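Local coordinates for protein UDP-4-amino-4,6-dideoxy-N-acetyl-beta-L-altrosamine transaminase (Helicobacter pylori, PDB 2FN6) that catalyses the pyridoxal phosphate-dependent transamination of a UDP-linked 4-hexulose, the second step in making pseudaminic acid for flagellin modification, at residues F4-P9 with H180-I185; K32-F37 with L231-S236; T296-I301 with A343-P348. All blocks are in the same frame, centred on the assembly; numbering follows the deposited sequence.

In the fold
The three contacts tie distant parts of one chain together. Interactions 1 and 2 alternate along the sequence, 4-9 then 32-37 before 180-185 then 231-236, and interaction 3 comes after both. Centres of interactions 1 and 2 lie about 21 Å apart, and both reach the second subunit. Interactions 1 and 3 touch, their centres about 19 Å apart, where Phe-4 and Ala-5 pack on Pro-348. Interactions 2 and 3 lie on opposite sides of the chain's centre, about 39 Å between centres. Interaction 1 holds the cofactor lysine, between strands 174-178 and 191-195; interaction 3 packs helix 298-307 on a strand of the three-stranded antiparallel sheet. Touching, they connect that sheet to the substrate and cofactor site.

Interaction 1 of 3, residues F4-P9 with H180-I185; sequences FAYSEP and HAIKPI
Ser-7 and Ile-182 form the tight middle of this contact. The hydroxyl OG of Ser-7 donates to the backbone O of Ile-182 at 2.7 Å, meeting it at a C=O...donor angle of 125° and only 15° from the carbonyl plane. With OG anti to the backbone N (chi1 -176°), the hydroxyl is carried across to the loop, and a small side chain suits this spot because CB of Ser-7 also lies close to CB of Ile-182. The two branches of the isoleucine then divide the work: CG2 lies against the backbone of Ser-7, 3.3 Å from Ser-7 O, while CD1 reaches the phenol end of Tyr-6, 3.2 Å from its OH, the two side chains crossing at about a right angle. The side-chain fit is looser at Pro-9, whose CD is 4.2 Å from Ile-182 CG2, though the Pro-9 backbone rests on Ala-181 O (CA to O, 3.4 Å). The side chain of Glu-8 starts off away from the loop, and its OE1 makes a long, weak ion pair with Lys-26 NZ of the second subunit. A type I turn from His-180 to Lys-183, closed by Lys-183 N to His-180 O, presents Ile-182 to the N-terminal segment. Tyr-6, a substrate-binding residue that also meets the ring of His-315, thus packs beside the turn bearing Lys-183, the residue that carries pyridoxal phosphate in the aminotransferase active site.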
ATOM      1  N   PHE A   4      17.279   8.518  22.809  1.00 53.19           N
ATOM      2  CA  PHE A   4      17.812   8.217  21.481  1.00 49.06           C
ATOM      3  C   PHE A   4      17.180   6.981  20.858  1.00 47.15           C
ATOM      4  O   PHE A   4      17.427   5.859  21.298  1.00 47.14           O
ATOM      5  CB  PHE A   4      19.336   8.028  21.530  1.00 47.83           C
ATOM      6  CG  PHE A   4      20.101   9.292  21.821  1.00 49.67           C
ATOM      7  CD1 PHE A   4      20.712   9.482  23.073  1.00 47.59           C
ATOM      8  CD2 PHE A   4      20.207  10.296  20.857  1.00 46.59           C
ATOM      9  CE1 PHE A   4      21.422  10.641  23.352  1.00 44.66           C
ATOM     10  CE2 PHE A   4      20.916  11.466  21.120  1.00 48.86           C
ATOM     11  CZ  PHE A   4      21.528  11.640  22.374  1.00 49.39           C
ATOM     12  N   ALA A   5      16.368   7.183  19.828  1.00 44.56           N
ATOM     13  CA  ALA A   5      15.833   6.060  19.067  1.00 43.69           C
ATOM     14  C   ALA A   5      16.970   5.492  18.226  1.00 42.48           C
ATOM     15  O   ALA A   5      17.958   6.194  17.967  1.00 40.91           O
ATOM     16  CB  ALA A   5      14.646   6.504  18.186  1.00 43.02           C
ATOM     17  N   TYR A   6      16.846   4.225  17.824  1.00 41.49           N
ATOM     18  CA  TYR A   6      17.905   3.571  17.080  1.00 41.54           C
ATOM     19  C   TYR A   6      18.065   4.203  15.686  1.00 42.52           C
ATOM     20  O   TYR A   6      19.184   4.270  15.168  1.00 41.59           O
ATOM     21  CB  TYR A   6      17.740   2.044  17.063  1.00 40.51           C
ATOM     22  CG  TYR A   6      16.771   1.480  16.039  1.00 43.90           C
ATOM     23  CD1 TYR A   6      17.223   1.076  14.778  1.00 44.90           C
ATOM     24  CD2 TYR A   6      15.409   1.319  16.335  1.00 41.51           C
ATOM     25  CE1 TYR A   6      16.351   0.548  13.825  1.00 41.77           C
ATOM     26  CE2 TYR A   6      14.522   0.793  15.392  1.00 38.97           C
ATOM     27  CZ  TYR A   6      15.004   0.407  14.138  1.00 44.54           C
ATOM     28  OH  TYR A   6      14.154  -0.128  13.191  1.00 44.92           O
ATOM     29  N   SER A   7      16.960   4.690  15.114  1.00 41.05           N
ATOM     30  CA  SER A   7      17.008   5.505  13.888  1.00 43.38           C
ATOM     31  C   SER A   7      15.890   6.556  13.871  1.00 43.34           C
ATOM     32  O   SER A   7      14.921   6.453  14.616  1.00 44.48           O
ATOM     33  CB  SER A   7      16.968   4.618  12.622  1.00 43.69           C
ATOM     34  OG  SER A   7      17.098   5.374  11.423  1.00 40.02           O
ATOM     35  N   GLU A   8      16.035   7.557  13.009  1.00 42.24           N
ATOM     36  CA  GLU A   8      15.099   8.667  12.896  1.00 41.96           C
ATOM     37  C   GLU A   8      15.087   9.110  11.458  1.00 42.15           C
ATOM     38  O   GLU A   8      16.112   9.018  10.788  1.00 39.23           O
ATOM     39  CB  GLU A   8      15.619   9.877  13.652  1.00 42.15           C
ATOM     40  CG  GLU A   8      15.209  10.043  15.080  1.00 49.14           C
ATOM     41  CD  GLU A   8      16.063  11.112  15.767  1.00 55.17           C
ATOM     42  OE1 GLU A   8      16.192  12.248  15.241  1.00 56.15           O
ATOM     43  OE2 GLU A   8      16.624  10.805  16.834  1.00 60.06           O
ATOM     44  N   PRO A   9      13.955   9.664  10.992  1.00 43.99           N
ATOM     45  CA  PRO A   9      14.001  10.414   9.737  1.00 44.10           C
ATOM     46  C   PRO A   9      14.918  11.645   9.852  1.00 45.25           C
ATOM     47  O   PRO A   9      15.111  12.179  10.956  1.00 45.44           O
ATOM     48  CB  PRO A   9      12.554  10.856   9.555  1.00 43.25           C
ATOM     49  CG  PRO A   9      11.988  10.874  10.960  1.00 43.40           C
ATOM     50  CD  PRO A   9      12.599   9.655  11.572  1.00 43.37           C
ATOM     51  N   HIS A 180      10.942   3.380   4.120  1.00 33.23           N
ATOM     52  CA  HIS A 180      10.305   3.560   5.414  1.00 34.95           C
ATOM     53  C   HIS A 180      11.038   4.663   6.217  1.00 37.43           C
ATOM     54  O   HIS A 180      12.251   4.832   6.078  1.00 35.47           O
ATOM     55  CB  HIS A 180      10.300   2.217   6.162  1.00 33.10           C
ATOM     56  CG  HIS A 180       9.779   2.300   7.559  1.00 37.84           C
ATOM     57  ND1 HIS A 180       8.430   2.273   7.857  1.00 41.34           N
ATOM     58  CD2 HIS A 180      10.423   2.422   8.742  1.00 35.79           C
ATOM     59  CE1 HIS A 180       8.272   2.378   9.163  1.00 35.76           C
ATOM     60  NE2 HIS A 180       9.464   2.473   9.722  1.00 36.46           N
ATOM     61  N   ALA A 181      10.280   5.398   7.040  1.00 38.43           N
ATOM     62  CA  ALA A 181      10.754   6.530   7.863  1.00 38.53           C
ATOM     63  C   ALA A 181      12.170   6.470   8.410  1.00 39.39           C
ATOM     64  O   ALA A 181      12.873   7.477   8.414  1.00 41.92           O
ATOM     65  CB  ALA A 181       9.786   6.776   9.018  1.00 39.78           C
ATOM     66  N   ILE A 182      12.590   5.307   8.893  1.00 38.45           N
ATOM     67  CA  ILE A 182      13.906   5.217   9.526  1.00 38.44           C
ATOM     68  C   ILE A 182      15.019   4.588   8.647  1.00 36.97           C
ATOM     69  O   ILE A 182      16.129   4.324   9.131  1.00 34.08           O
ATOM     70  CB  ILE A 182      13.815   4.555  10.935  1.00 39.55           C
ATOM     71  CG1 ILE A 182      12.978   3.288  10.911  1.00 38.48           C
ATOM     72  CG2 ILE A 182      13.189   5.513  11.931  1.00 43.78           C
ATOM     73  CD1 ILE A 182      13.765   2.022  10.839  1.00 45.36           C
ATOM     74  N   LYS A 183      14.708   4.368   7.364  1.00 35.76           N
ATOM     75  CA  LYS A 183      15.632   3.751   6.413  1.00 36.35           C
ATOM     76  C   LYS A 183      16.673   4.777   5.880  1.00 37.46           C
ATOM     77  O   LYS A 183      16.593   5.973   6.217  1.00 38.33           O
ATOM     78  CB  LYS A 183      14.850   3.116   5.263  1.00 36.80           C
ATOM     79  CG  LYS A 183      13.998   1.925   5.614  1.00 42.30           C
ATOM     80  CD  LYS A 183      14.774   0.691   6.070  1.00 46.39           C
ATOM     81  CE  LYS A 183      13.785  -0.323   6.659  1.00 51.56           C
ATOM     82  NZ  LYS A 183      14.416  -1.490   7.320  1.00 53.77           N
ATOM     83  N   PRO A 184      17.677   4.315   5.083  1.00 35.03           N
ATOM     84  CA  PRO A 184      18.709   5.246   4.594  1.00 34.35           C
ATOM     85  C   PRO A 184      18.217   6.556   3.963  1.00 34.13           C
ATOM     86  O   PRO A 184      18.769   7.597   4.282  1.00 34.89           O
ATOM     87  CB  PRO A 184      19.532   4.383   3.640  1.00 32.57           C
ATOM     88  CG  PRO A 184      19.474   3.062   4.301  1.00 33.84           C
ATOM     89  CD  PRO A 184      17.996   2.940   4.666  1.00 32.41           C
ATOM     90  N   ILE A 185      17.210   6.503   3.089  1.00 35.81           N
ATOM     91  CA  ILE A 185      16.434   7.695   2.711  1.00 35.62           C
ATOM     92  C   ILE A 185      14.960   7.357   2.945  1.00 37.39           C
ATOM     93  O   ILE A 185      14.618   6.178   3.021  1.00 38.95           O
ATOM     94  CB  ILE A 185      16.671   8.130   1.252  1.00 36.77           C
ATOM     95  CG1 ILE A 185      16.318   7.018   0.275  1.00 39.21           C
ATOM     96  CG2 ILE A 185      18.105   8.578   1.050  1.00 38.47           C
ATOM     97  CD1 ILE A 185      15.866   7.552  -1.061  1.00 41.24           C
TER

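Interaction 2 of 3, residues K32-F37 with L231-S236; sequences KRSLLF and LNEIQS
Glu-233 reaches across to the early part of helix 32-45 and grips it with both carboxylate oxygens. OE2 accepts from Arg-33 N at 2.8 Å through its syn lone pair, with an N-H...acceptor angle of 154°. OE1 takes two bonds from Ser-34, and a weak one from Gly-31 N: Ser-34 N is 3.2 Å away on the syn side but 26° out of the carboxylate plane, and Ser-34 OG 3.3 Å away, nearly in line with the C-O bond. Glutamate suits the place because its chain, bent at chi2 (-66°), brings a negative group to N-H groups near the N-terminal end, where the helix dipole would probably favour it. The guanidinium of Arg-33 lies farther off, NH1 4.1 Å from Glu-233 OE2, too far for a salt bridge; NH1 has a weak hydrogen bond to Ser-25 OG. Small Ser-236 lets the helices come close, its OG 3.3 Å from Ser-34 CB. That hydroxyl is tied back to Asn-232 O, which also accepts from Ser-236 N. Deeper, one face of the Phe-37 ring receives Ser-236 O, while Leu-231 CD2 comes to the ring edge, 4.1 Å from CE2. Val-52 of strand 49-53 touches Phe-37, and the ring of Phe-179 meets its ring. With Asn-232 as N-cap, the start of helix 233-243 is thus joined to the segment following substrate-binding Lys-26 to Thr-29 in the aminotransferase fold.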
ATOM      1  N   LYS A  32       3.904  12.771 -12.657  1.00 51.07           N
ATOM      2  CA  LYS A  32       5.263  12.868 -13.162  1.00 50.13           C
ATOM      3  C   LYS A  32       6.289  12.532 -12.110  1.00 48.17           C
ATOM      4  O   LYS A  32       7.362  11.994 -12.417  1.00 48.99           O
ATOM      5  CB  LYS A  32       5.530  14.278 -13.704  1.00 53.19           C
ATOM      6  CG  LYS A  32       4.735  14.655 -14.957  1.00 63.91           C
ATOM      7  CD  LYS A  32       3.311  15.116 -14.628  1.00 74.49           C
ATOM      8  CE  LYS A  32       2.379  14.952 -15.831  1.00 79.12           C
ATOM      9  NZ  LYS A  32       0.963  14.740 -15.397  1.00 81.36           N
ATOM     10  N   ARG A  33       5.970  12.851 -10.863  1.00 46.37           N
ATOM     11  CA  ARG A  33       6.977  12.773  -9.809  1.00 45.14           C
ATOM     12  C   ARG A  33       7.428  11.359  -9.443  1.00 42.99           C
ATOM     13  O   ARG A  33       8.607  11.180  -9.140  1.00 42.59           O
ATOM     14  CB  ARG A  33       6.600  13.633  -8.591  1.00 45.94           C
ATOM     15  CG  ARG A  33       6.901  15.134  -8.818  1.00 47.75           C
ATOM     16  CD  ARG A  33       6.158  16.003  -7.833  1.00 51.82           C
ATOM     17  NE  ARG A  33       5.909  17.364  -8.307  1.00 55.53           N
ATOM     18  CZ  ARG A  33       4.696  17.895  -8.487  1.00 63.51           C
ATOM     19  NH1 ARG A  33       3.586  17.189  -8.237  1.00 64.66           N
ATOM     20  NH2 ARG A  33       4.583  19.149  -8.914  1.00 64.21           N
ATOM     21  N   SER A  34       6.539  10.360  -9.501  1.00 40.41           N
ATOM     22  CA  SER A  34       6.983   8.962  -9.296  1.00 40.89           C
ATOM     23  C   SER A  34       7.887   8.461 -10.418  1.00 42.27           C
ATOM     24  O   SER A  34       8.920   7.838 -10.139  1.00 42.47           O
ATOM     25  CB  SER A  34       5.833   7.985  -9.033  1.00 41.08           C
ATOM     26  OG  SER A  34       4.675   8.311  -9.780  1.00 43.46           O
ATOM     27  N   LEU A  35       7.512   8.751 -11.672  1.00 43.64           N
ATOM     28  CA  LEU A  35       8.395   8.493 -12.838  1.00 43.78           C
ATOM     29  C   LEU A  35       9.750   9.162 -12.657  1.00 40.70           C
ATOM     30  O   LEU A  35      10.779   8.509 -12.792  1.00 41.51           O
ATOM     31  CB  LEU A  35       7.760   8.936 -14.165  1.00 43.66           C
ATOM     32  CG  LEU A  35       6.404   8.312 -14.563  1.00 47.42           C
ATOM     33  CD1 LEU A  35       5.722   9.153 -15.646  1.00 46.21           C
ATOM     34  CD2 LEU A  35       6.505   6.828 -14.989  1.00 43.50           C
ATOM     35  N   LEU A  36       9.757  10.440 -12.292  1.00 39.28           N
ATOM     36  CA  LEU A  36      11.025  11.133 -12.042  1.00 40.59           C
ATOM     37  C   LEU A  36      11.869  10.410 -10.982  1.00 40.47           C
ATOM     38  O   LEU A  36      13.076  10.233 -11.150  1.00 43.55           O
ATOM     39  CB  LEU A  36      10.790  12.588 -11.643  1.00 41.08           C
ATOM     40  CG  LEU A  36      10.631  13.684 -12.707  1.00 48.61           C
ATOM     41  CD1 LEU A  36      10.412  15.069 -12.038  1.00 46.83           C
ATOM     42  CD2 LEU A  36      11.839  13.727 -13.658  1.00 45.02           C
ATOM     43  N   PHE A  37      11.211   9.983  -9.907  1.00 38.35           N
ATOM     44  CA  PHE A  37      11.839   9.269  -8.797  1.00 37.51           C
ATOM     45  C   PHE A  37      12.415   7.940  -9.264  1.00 36.01           C
ATOM     46  O   PHE A  37      13.547   7.618  -8.953  1.00 36.40           O
ATOM     47  CB  PHE A  37      10.811   9.087  -7.645  1.00 34.89           C
ATOM     48  CG  PHE A  37      11.379   8.479  -6.381  1.00 32.84           C
ATOM     49  CD1 PHE A  37      12.721   8.668  -6.023  1.00 28.18           C
ATOM     50  CD2 PHE A  37      10.551   7.740  -5.519  1.00 31.85           C
ATOM     51  CE1 PHE A  37      13.236   8.118  -4.838  1.00 29.10           C
ATOM     52  CE2 PHE A  37      11.055   7.184  -4.308  1.00 25.66           C
ATOM     53  CZ  PHE A  37      12.392   7.357  -3.977  1.00 28.60           C
ATOM     54  N   LEU A 231       2.896   4.579  -5.241  1.00 38.23           N
ATOM     55  CA  LEU A 231       3.446   5.585  -4.357  1.00 36.42           C
ATOM     56  C   LEU A 231       2.967   6.924  -4.900  1.00 38.02           C
ATOM     57  O   LEU A 231       3.151   7.208  -6.087  1.00 40.10           O
ATOM     58  CB  LEU A 231       4.976   5.529  -4.332  1.00 33.71           C
ATOM     59  CG  LEU A 231       5.646   6.464  -3.314  1.00 37.07           C
ATOM     60  CD1 LEU A 231       5.236   6.072  -1.875  1.00 36.36           C
ATOM     61  CD2 LEU A 231       7.159   6.478  -3.450  1.00 33.76           C
ATOM     62  N   ASN A 232       2.359   7.745  -4.043  1.00 37.68           N
ATOM     63  CA  ASN A 232       1.801   9.016  -4.484  1.00 36.50           C
ATOM     64  C   ASN A 232       2.832  10.139  -4.686  1.00 36.61           C
ATOM     65  O   ASN A 232       3.985  10.030  -4.267  1.00 37.29           O
ATOM     66  CB  ASN A 232       0.675   9.454  -3.555  1.00 38.59           C
ATOM     67  CG  ASN A 232       1.155   9.760  -2.153  1.00 40.07           C
ATOM     68  OD1 ASN A 232       0.685   9.157  -1.186  1.00 48.27           O
ATOM     69  ND2 ASN A 232       2.087  10.687  -2.029  1.00 33.49           N
ATOM     70  N   GLU A 233       2.395  11.220  -5.326  1.00 36.80           N
ATOM     71  CA  GLU A 233       3.273  12.326  -5.721  1.00 37.02           C
ATOM     72  C   GLU A 233       3.969  13.053  -4.577  1.00 35.80           C
ATOM     73  O   GLU A 233       5.093  13.521  -4.734  1.00 37.47           O
ATOM     74  CB  GLU A 233       2.496  13.339  -6.561  1.00 38.22           C
ATOM     75  CG  GLU A 233       1.984  12.783  -7.872  1.00 43.28           C
ATOM     76  CD  GLU A 233       3.101  12.416  -8.819  1.00 49.93           C
ATOM     77  OE1 GLU A 233       3.491  11.217  -8.848  1.00 51.42           O
ATOM     78  OE2 GLU A 233       3.582  13.335  -9.526  1.00 49.72           O
ATOM     79  N   ILE A 234       3.302  13.152  -3.433  1.00 34.79           N
ATOM     80  CA  ILE A 234       3.863  13.828  -2.280  1.00 35.38           C
ATOM     81  C   ILE A 234       5.048  13.028  -1.781  1.00 36.07           C
ATOM     82  O   ILE A 234       6.079  13.595  -1.416  1.00 37.71           O
ATOM     83  CB  ILE A 234       2.829  13.973  -1.135  1.00 36.63           C
ATOM     84  CG1 ILE A 234       1.539  14.616  -1.642  1.00 36.80           C
ATOM     85  CG2 ILE A 234       3.421  14.757   0.041  1.00 38.13           C
ATOM     86  CD1 ILE A 234       0.390  14.536  -0.630  1.00 37.78           C
ATOM     87  N   GLN A 235       4.908  11.705  -1.778  1.00 34.73           N
ATOM     88  CA  GLN A 235       5.965  10.863  -1.262  1.00 36.23           C
ATOM     89  C   GLN A 235       7.070  10.674  -2.293  1.00 36.10           C
ATOM     90  O   GLN A 235       8.237  10.525  -1.934  1.00 35.62           O
ATOM     91  CB  GLN A 235       5.394   9.550  -0.754  1.00 40.42           C
ATOM     92  CG  GLN A 235       4.609   9.747   0.536  1.00 45.94           C
ATOM     93  CD  GLN A 235       3.796   8.539   0.949  1.00 55.42           C
ATOM     94  OE1 GLN A 235       4.301   7.414   1.025  1.00 55.33           O
ATOM     95  NE2 GLN A 235       2.518   8.773   1.249  1.00 60.25           N
ATOM     96  N   SER A 236       6.710  10.729  -3.571  1.00 35.29           N
ATOM     97  CA  SER A 236       7.713  10.707  -4.636  1.00 36.74           C
ATOM     98  C   SER A 236       8.620  11.951  -4.588  1.00 36.40           C
ATOM     99  O   SER A 236       9.839  11.828  -4.717  1.00 35.73           O
ATOM    100  CB  SER A 236       7.052  10.580  -6.012  1.00 37.17           C
ATOM    101  OG  SER A 236       6.223   9.425  -6.110  1.00 34.34           O
TER

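Interaction 3 of 3, residues T296-I301 with A343-P348; sequences TCKKLI and AEISLP
The start of helix 298-307 stands beside strand 344-347 with no close backbone approach, the nearest pair of CA atoms, those of Lys-298 and Ala-343, being 8.1 Å apart. The gap is bridged by the long side chain of Lys-298, whose NZ donates to Glu-344 O at 3.0 Å, 35° out of the carbonyl plane. A second hydrogen bond from NZ goes to His-342 O, so the ammonium group links the helix to two carbonyls where helix 335-343 gives way to the strand. A lysine suits this place because its chain, bent at chi2, chi3 and chi4, can curl the charge onto those oxygens while its methylenes pack. Strand 344-347 pairs with strand 286-290 in the three-stranded antiparallel sheet, and helix 298-307 lies over the side bearing Ile-345. Here CE of Lys-298 meets Ile-345 CG1 at 3.8 Å, the two chains running alongside one another but pointing opposite ways. Branched and apolar, Ile-345 also offers CD1 to Ile-301 CG2, a looser touch at 4.2 Å. The side chain of Glu-344 sets out away from the helix: OE2 accepts from Ser-346 OG at 2.6 Å, an oxygen also hydrogen-bonded to His-315 ND1, and OE1 accepts from the backbone N of His-315, a substrate-binding residue.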
ATOM      1  N   THR A 296      22.441 -14.474  29.118  1.00 54.38           N
ATOM      2  CA  THR A 296      21.368 -14.575  30.121  1.00 56.16           C
ATOM      3  C   THR A 296      21.099 -13.231  30.818  1.00 57.05           C
ATOM      4  O   THR A 296      20.272 -13.141  31.721  1.00 58.10           O
ATOM      5  CB  THR A 296      21.659 -15.671  31.195  1.00 55.69           C
ATOM      6  OG1 THR A 296      22.778 -15.276  31.998  1.00 50.11           O
ATOM      7  CG2 THR A 296      21.937 -17.033  30.548  1.00 55.84           C
ATOM      8  N   CYS A 297      21.806 -12.193  30.397  1.00 56.92           N
ATOM      9  CA  CYS A 297      21.551 -10.839  30.878  1.00 57.80           C
ATOM     10  C   CYS A 297      20.816  -9.942  29.881  1.00 54.36           C
ATOM     11  O   CYS A 297      20.472  -8.822  30.244  1.00 53.13           O
ATOM     12  CB  CYS A 297      22.866 -10.150  31.240  1.00 60.37           C
ATOM     13  SG  CYS A 297      23.502 -10.598  32.825  1.00 69.93           S
ATOM     14  N   LYS A 298      20.599 -10.416  28.644  1.00 52.27           N
ATOM     15  CA  LYS A 298      20.072  -9.571  27.542  1.00 51.11           C
ATOM     16  C   LYS A 298      19.066  -8.537  28.016  1.00 50.22           C
ATOM     17  O   LYS A 298      19.376  -7.339  28.063  1.00 49.33           O
ATOM     18  CB  LYS A 298      19.432 -10.410  26.434  1.00 50.80           C
ATOM     19  CG  LYS A 298      20.112 -10.362  25.059  1.00 51.57           C
ATOM     20  CD  LYS A 298      20.390  -8.940  24.554  1.00 53.12           C
ATOM     21  CE  LYS A 298      20.046  -8.744  23.067  1.00 49.90           C
ATOM     22  NZ  LYS A 298      20.305  -9.913  22.171  1.00 50.00           N
ATOM     23  N   LYS A 299      17.881  -9.016  28.393  1.00 49.88           N
ATOM     24  CA  LYS A 299      16.755  -8.168  28.808  1.00 53.41           C
ATOM     25  C   LYS A 299      17.199  -7.133  29.824  1.00 52.35           C
ATOM     26  O   LYS A 299      16.853  -5.960  29.710  1.00 53.85           O
ATOM     27  CB  LYS A 299      15.608  -9.009  29.383  1.00 57.45           C
ATOM     28  CG  LYS A 299      15.741 -10.524  29.114  1.00 66.73           C
ATOM     29  CD  LYS A 299      16.669 -11.203  30.166  1.00 73.32           C
ATOM     30  CE  LYS A 299      17.693 -12.151  29.532  1.00 74.17           C
ATOM     31  NZ  LYS A 299      17.078 -13.268  28.756  1.00 76.56           N
ATOM     32  N   LEU A 300      17.991  -7.566  30.800  1.00 51.37           N
ATOM     33  CA  LEU A 300      18.508  -6.668  31.835  1.00 52.69           C
ATOM     34  C   LEU A 300      19.484  -5.643  31.263  1.00 52.08           C
ATOM     35  O   LEU A 300      19.460  -4.475  31.653  1.00 53.90           O
ATOM     36  CB  LEU A 300      19.141  -7.474  32.979  1.00 53.20           C
ATOM     37  CG  LEU A 300      18.260  -8.633  33.489  1.00 58.43           C
ATOM     38  CD1 LEU A 300      19.043  -9.681  34.314  1.00 58.65           C
ATOM     39  CD2 LEU A 300      17.041  -8.104  34.270  1.00 55.83           C
ATOM     40  N   ILE A 301      20.323  -6.080  30.323  1.00 51.37           N
ATOM     41  CA  ILE A 301      21.208  -5.177  29.584  1.00 51.47           C
ATOM     42  C   ILE A 301      20.384  -4.138  28.819  1.00 50.69           C
ATOM     43  O   ILE A 301      20.688  -2.946  28.864  1.00 49.47           O
ATOM     44  CB  ILE A 301      22.102  -5.929  28.569  1.00 50.64           C
ATOM     45  CG1 ILE A 301      22.920  -7.042  29.240  1.00 53.78           C
ATOM     46  CG2 ILE A 301      23.002  -4.957  27.829  1.00 51.44           C
ATOM     47  CD1 ILE A 301      24.027  -6.562  30.144  1.00 56.77           C
ATOM     48  N   ALA A 343      23.088 -12.485  20.799  1.00 43.44           N
ATOM     49  CA  ALA A 343      24.199 -11.534  20.868  1.00 44.28           C
ATOM     50  C   ALA A 343      23.889 -10.113  20.371  1.00 46.21           C
ATOM     51  O   ALA A 343      24.466  -9.149  20.882  1.00 46.99           O
ATOM     52  CB  ALA A 343      25.423 -12.083  20.125  1.00 41.81           C
ATOM     53  N   GLU A 344      23.005  -9.978  19.379  1.00 45.30           N
ATOM     54  CA  GLU A 344      22.854  -8.694  18.666  1.00 44.14           C
ATOM     55  C   GLU A 344      22.125  -7.609  19.451  1.00 44.59           C
ATOM     56  O   GLU A 344      21.091  -7.864  20.070  1.00 45.75           O
ATOM     57  CB  GLU A 344      22.180  -8.891  17.299  1.00 42.34           C
ATOM     58  CG  GLU A 344      22.433  -7.770  16.288  1.00 41.57           C
ATOM     59  CD  GLU A 344      21.516  -6.541  16.439  1.00 39.95           C
ATOM     60  OE1 GLU A 344      20.412  -6.661  16.993  1.00 43.28           O
ATOM     61  OE2 GLU A 344      21.893  -5.442  15.988  1.00 40.41           O
ATOM     62  N   ILE A 345      22.682  -6.397  19.393  1.00 45.24           N
ATOM     63  CA  ILE A 345      22.028  -5.154  19.843  1.00 43.67           C
ATOM     64  C   ILE A 345      22.321  -4.045  18.820  1.00 43.90           C
ATOM     65  O   ILE A 345      23.498  -3.786  18.498  1.00 42.94           O
ATOM     66  CB  ILE A 345      22.542  -4.696  21.228  1.00 42.88           C
ATOM     67  CG1 ILE A 345      22.236  -5.750  22.293  1.00 40.46           C
ATOM     68  CG2 ILE A 345      21.928  -3.348  21.628  1.00 41.54           C
ATOM     69  CD1 ILE A 345      22.854  -5.434  23.613  1.00 38.25           C
ATOM     70  N   SER A 346      21.264  -3.401  18.309  1.00 41.64           N
ATOM     71  CA  SER A 346      21.415  -2.282  17.383  1.00 38.45           C
ATOM     72  C   SER A 346      21.385  -0.998  18.165  1.00 39.53           C
ATOM     73  O   SER A 346      20.369  -0.685  18.789  1.00 42.74           O
ATOM     74  CB  SER A 346      20.308  -2.254  16.340  1.00 37.10           C
ATOM     75  OG  SER A 346      20.315  -3.427  15.567  1.00 34.90           O
ATOM     76  N   LEU A 347      22.500  -0.270  18.132  1.00 38.97           N
ATOM     77  CA  LEU A 347      22.642   1.022  18.792  1.00 40.42           C
ATOM     78  C   LEU A 347      22.174   2.172  17.895  1.00 43.33           C
ATOM     79  O   LEU A 347      22.113   2.027  16.677  1.00 43.53           O
ATOM     80  CB  LEU A 347      24.105   1.266  19.155  1.00 39.82           C
ATOM     81  CG  LEU A 347      24.767   0.307  20.125  1.00 39.06           C
ATOM     82  CD1 LEU A 347      26.203   0.728  20.316  1.00 34.30           C
ATOM     83  CD2 LEU A 347      24.007   0.275  21.440  1.00 38.17           C
ATOM     84  N   PRO A 348      21.885   3.339  18.493  1.00 44.83           N
ATOM     85  CA  PRO A 348      21.412   4.462  17.694  1.00 44.32           C
ATOM     86  C   PRO A 348      22.407   4.822  16.603  1.00 44.43           C
ATOM     87  O   PRO A 348      23.588   5.035  16.886  1.00 46.04           O
ATOM     88  CB  PRO A 348      21.317   5.600  18.713  1.00 43.64           C
ATOM     89  CG  PRO A 348      21.164   4.910  20.033  1.00 45.04           C
ATOM     90  CD  PRO A 348      22.000   3.683  19.920  1.00 44.00           C
TER